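Local coordinates for protein putative xanthine dehydrogenase YAGS fad-binding subunit (Escherichia coli, PDB 5G5G) that carries the molybdenum-pterin cofactor of a periplasmic aldehyde oxidase and probably oxidises aldehydes to carboxylic acids there, at residues S195-L206 with L254-V262. Sequence-based numbering, arbitrary orientation.
Sequences SMAVWDGNKLTL and LAALAARAV
Trp199 points its N-H edge at helix 254-262, the indole N-H directed at the backbone carbonyl of Ala256 (NE1 to O 2.9 Å, N-H...O angle 152°), while the Arg260 side chain lies over one ring face. The acceptor sits somewhat out of the ring plane, and the same oxygen also takes the helical bond from Arg260 N; the two donors arrive from opposite faces of the carbonyl plane. CG anti to the carbonyl carbon (chi1 -64°) swings the indole toward the helix, bringing NE1 to Ala256 O. Arg260 CB makes a CH-pi contact 3.7 Å from the centroid of the five-membered ring, and CD continues over the six-membered ring. The arginine chain then bends at chi3, leaving its guanidinium plane only 18° from that of the ring, with NH1 obliquely placed near CH2. Leu204 CD1, from the partner strand of the hairpin, covers the opposite face near the rim, while Ala259 CB adjoins the edge at CD1. Beyond the indole, small residues bring strand and helix axes to 7.0 Å. Ala197 CB packs 3.8 Å from Ala259 CB and also against Ala255, and Leu204 CD2 meets Ala256 CB at 4.1 Å. Ser195 OG bonds to Asp251, earlier in this helix, and to Thr208. A water accepts from Trp199 N (2.9 Å) and bonds weakly to Ala259 O. Helix 250-262 thus covers a hairpin of a mixed sheet in the molybdopterin cofactor-binding domain, structural packing with no residue in the molybdenum-ion pocket. A leucine replacing Trp199 would probably take the indole N-H from Ala256 O and open a gap between Leu204 and Arg260. Close alanine packing joins strand to helix; the indole bond, the two face contacts and Ala259 together probably hold the ring's tilt.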
loop_
_atom_site.group_PDB
_atom_site.type_symbol
_atom_site.label_atom_id
_atom_site.label_comp_id
_atom_site.label_asym_id
_atom_site.label_seq_id
_atom_site.Cartn_x
_atom_site.Cartn_y
_atom_site.Cartn_z
ATOM N N SER C 195 -0.168 -2.830 18.795
ATOM C CA SER C 195 -0.650 -3.675 19.886
ATOM C C SER C 195 -0.821 -2.845 21.145
ATOM O O SER C 195 -0.101 -1.842 21.363
ATOM C CB SER C 195 0.327 -4.830 20.193
ATOM O OG SER C 195 0.542 -5.700 19.088
ATOM N N MET C 196 -1.734 -3.264 21.987
ATOM C CA MET C 196 -1.887 -2.727 23.346
ATOM C C MET C 196 -1.873 -3.876 24.320
ATOM O O MET C 196 -2.577 -4.888 24.110
ATOM C CB MET C 196 -3.182 -1.927 23.495
ATOM C CG MET C 196 -3.338 -1.344 24.873
ATOM S SD MET C 196 -4.713 -0.208 25.051
ATOM C CE MET C 196 -6.047 -1.384 25.202
ATOM N N ALA C 197 -1.073 -3.741 25.383
ATOM C CA ALA C 197 -0.982 -4.778 26.428
ATOM C C ALA C 197 -1.486 -4.279 27.744
ATOM O O ALA C 197 -1.186 -3.152 28.123
ATOM C CB ALA C 197 0.428 -5.258 26.575
ATOM N N VAL C 198 -2.192 -5.131 28.472
ATOM C CA VAL C 198 -2.591 -4.920 29.876
ATOM C C VAL C 198 -2.256 -6.210 30.613
ATOM O O VAL C 198 -2.684 -7.334 30.192
ATOM C CB VAL C 198 -4.129 -4.686 30.043
ATOM C CG1 VAL C 198 -4.592 -4.598 31.491
ATOM C CG2 VAL C 198 -4.586 -3.466 29.302
ATOM N N TRP C 199 -1.535 -6.067 31.714
ATOM C CA TRP C 199 -1.348 -7.185 32.667
ATOM C C TRP C 199 -2.249 -7.040 33.878
ATOM O O TRP C 199 -2.424 -5.932 34.395
ATOM C CB TRP C 199 0.082 -7.304 33.147
ATOM C CG TRP C 199 1.100 -7.626 32.103
ATOM C CD1 TRP C 199 1.636 -6.748 31.202
ATOM C CD2 TRP C 199 1.686 -8.896 31.820
ATOM N NE1 TRP C 199 2.516 -7.406 30.369
ATOM C CE2 TRP C 199 2.598 -8.710 30.764
ATOM C CE3 TRP C 199 1.576 -10.179 32.398
ATOM C CZ2 TRP C 199 3.337 -9.750 30.238
ATOM C CZ3 TRP C 199 2.308 -11.207 31.859
ATOM C CH2 TRP C 199 3.183 -10.993 30.811
ATOM N N ASP C 200 -2.792 -8.180 34.336
ATOM C CA ASP C 200 -3.486 -8.246 35.600
ATOM C C ASP C 200 -2.792 -9.368 36.347
ATOM O O ASP C 200 -2.979 -10.555 36.045
ATOM C CB ASP C 200 -4.973 -8.503 35.410
ATOM C CG ASP C 200 -5.746 -8.558 36.753
ATOM O OD1 ASP C 200 -5.238 -8.086 37.814
ATOM O OD2 ASP C 200 -6.888 -9.064 36.735
ATOM N N GLY C 201 -1.903 -8.981 37.253
ATOM C CA GLY C 201 -0.964 -9.926 37.815
ATOM C C GLY C 201 -0.196 -10.613 36.704
ATOM O O GLY C 201 0.362 -9.952 35.814
ATOM N N ASN C 202 -0.188 -11.938 36.712
ATOM C CA ASN C 202 0.543 -12.665 35.679
ATOM C C ASN C 202 -0.295 -13.000 34.408
ATOM O O ASN C 202 0.157 -13.780 33.590
ATOM C CB ASN C 202 1.208 -13.911 36.267
ATOM C CG ASN C 202 2.245 -13.580 37.347
ATOM O OD1 ASN C 202 2.759 -12.441 37.452
ATOM N ND2 ASN C 202 2.551 -14.578 38.184
ATOM N N LYS C 203 -1.508 -12.465 34.289
ATOM C CA LYS C 203 -2.337 -12.650 33.090
ATOM C C LYS C 203 -2.128 -11.458 32.139
ATOM O O LYS C 203 -2.223 -10.355 32.557
ATOM C CB LYS C 203 -3.831 -12.698 33.459
ATOM C CG LYS C 203 -4.227 -13.725 34.516
ATOM C CD LYS C 203 -3.961 -15.132 34.055
ATOM C CE LYS C 203 -4.172 -16.120 35.189
ATOM N NZ LYS C 203 -5.485 -16.748 34.984
ATOM N N LEU C 204 -1.905 -11.720 30.868
ATOM C CA LEU C 204 -1.691 -10.679 29.844
ATOM C C LEU C 204 -2.869 -10.685 28.892
ATOM O O LEU C 204 -3.259 -11.767 28.417
ATOM C CB LEU C 204 -0.432 -11.036 29.088
ATOM C CG LEU C 204 -0.117 -10.304 27.788
ATOM C CD1 LEU C 204 0.092 -8.804 28.004
ATOM C CD2 LEU C 204 1.084 -10.886 27.100
ATOM N N THR C 205 -3.410 -9.515 28.570
ATOM C CA THR C 205 -4.304 -9.384 27.445
ATOM C C THR C 205 -3.646 -8.490 26.426
ATOM O O THR C 205 -3.122 -7.434 26.790
ATOM C CB THR C 205 -5.682 -8.797 27.882
ATOM O OG1 THR C 205 -6.182 -9.623 28.954
ATOM C CG2 THR C 205 -6.676 -8.800 26.741
ATOM N N LEU C 206 -3.600 -8.935 25.167
ATOM C CA LEU C 206 -2.984 -8.180 24.078
ATOM C C LEU C 206 -4.036 -7.960 23.011
ATOM O O LEU C 206 -4.550 -8.938 22.428
ATOM C CB LEU C 206 -1.795 -8.931 23.476
ATOM C CG LEU C 206 -0.938 -8.059 22.545
ATOM C CD1 LEU C 206 0.105 -7.259 23.345
ATOM C CD2 LEU C 206 -0.243 -8.849 21.470
ATOM N N LEU C 254 6.985 -5.765 22.348
ATOM C CA LEU C 254 7.427 -4.585 23.124
ATOM C C LEU C 254 6.277 -4.043 23.956
ATOM O O LEU C 254 6.494 -3.613 25.123
ATOM C CB LEU C 254 8.051 -3.535 22.221
ATOM C CG LEU C 254 9.466 -3.988 21.783
ATOM C CD1 LEU C 254 9.920 -3.126 20.656
ATOM C CD2 LEU C 254 10.485 -3.845 22.873
ATOM N N ALA C 255 5.051 -4.059 23.431
ATOM C CA ALA C 255 3.902 -3.635 24.237
ATOM C C ALA C 255 3.812 -4.441 25.512
ATOM O O ALA C 255 3.633 -3.899 26.622
ATOM C CB ALA C 255 2.597 -3.738 23.445
ATOM N N ALA C 256 3.932 -5.753 25.357
ATOM C CA ALA C 256 3.837 -6.687 26.465
ATOM C C ALA C 256 4.943 -6.481 27.515
ATOM O O ALA C 256 4.680 -6.366 28.729
ATOM C CB ALA C 256 3.852 -8.118 25.956
ATOM N N LEU C 257 6.189 -6.404 27.045
ATOM C CA LEU C 257 7.292 -6.117 27.963
ATOM C C LEU C 257 7.125 -4.800 28.708
ATOM O O LEU C 257 7.361 -4.712 29.919
ATOM C CB LEU C 257 8.615 -6.086 27.202
ATOM C CG LEU C 257 9.020 -7.453 26.675
ATOM C CD1 LEU C 257 10.250 -7.276 25.802
ATOM C CD2 LEU C 257 9.317 -8.390 27.824
ATOM N N ALA C 258 6.752 -3.767 27.959
ATOM C CA ALA C 258 6.585 -2.446 28.535
ATOM C C ALA C 258 5.509 -2.371 29.602
ATOM O O ALA C 258 5.713 -1.775 30.679
ATOM C CB ALA C 258 6.305 -1.418 27.428
ATOM N N ALA C 259 4.366 -2.972 29.321
ATOM C CA ALA C 259 3.244 -2.876 30.247
ATOM C C ALA C 259 3.550 -3.613 31.535
ATOM O O ALA C 259 3.128 -3.208 32.581
ATOM C CB ALA C 259 1.972 -3.454 29.579
ATOM N N ARG C 260 4.326 -4.672 31.456
ATOM C CA ARG C 260 4.714 -5.387 32.662
ATOM C C ARG C 260 5.726 -4.547 33.511
ATOM O O ARG C 260 5.590 -4.406 34.737
ATOM C CB ARG C 260 5.279 -6.756 32.298
ATOM C CG ARG C 260 5.599 -7.552 33.543
ATOM C CD ARG C 260 5.913 -8.983 33.226
ATOM N NE ARG C 260 7.080 -9.067 32.364
ATOM C CZ ARG C 260 7.595 -10.208 31.889
ATOM N NH1 ARG C 260 7.093 -11.437 32.231
ATOM N NH2 ARG C 260 8.649 -10.115 31.104
ATOM N N ALA C 261 6.692 -3.938 32.837
ATOM C CA ALA C 261 7.665 -3.061 33.531
ATOM C C ALA C 261 7.053 -1.832 34.213
ATOM O O ALA C 261 7.432 -1.508 35.319
ATOM C CB ALA C 261 8.727 -2.620 32.561
ATOM N N VAL C 262 6.150 -1.105 33.555
ATOM C CA VAL C 262 5.578 0.111 34.130
ATOM C C VAL C 262 4.286 -0.107 34.891
ATOM O O VAL C 262 3.782 0.855 35.479
ATOM C CB VAL C 262 5.401 1.272 33.111
ATOM C CG1 VAL C 262 6.756 1.603 32.503
ATOM C CG2 VAL C 262 4.355 0.960 32.020
HETATM O O HOH W 1 -0.310 -3.569 32.537
#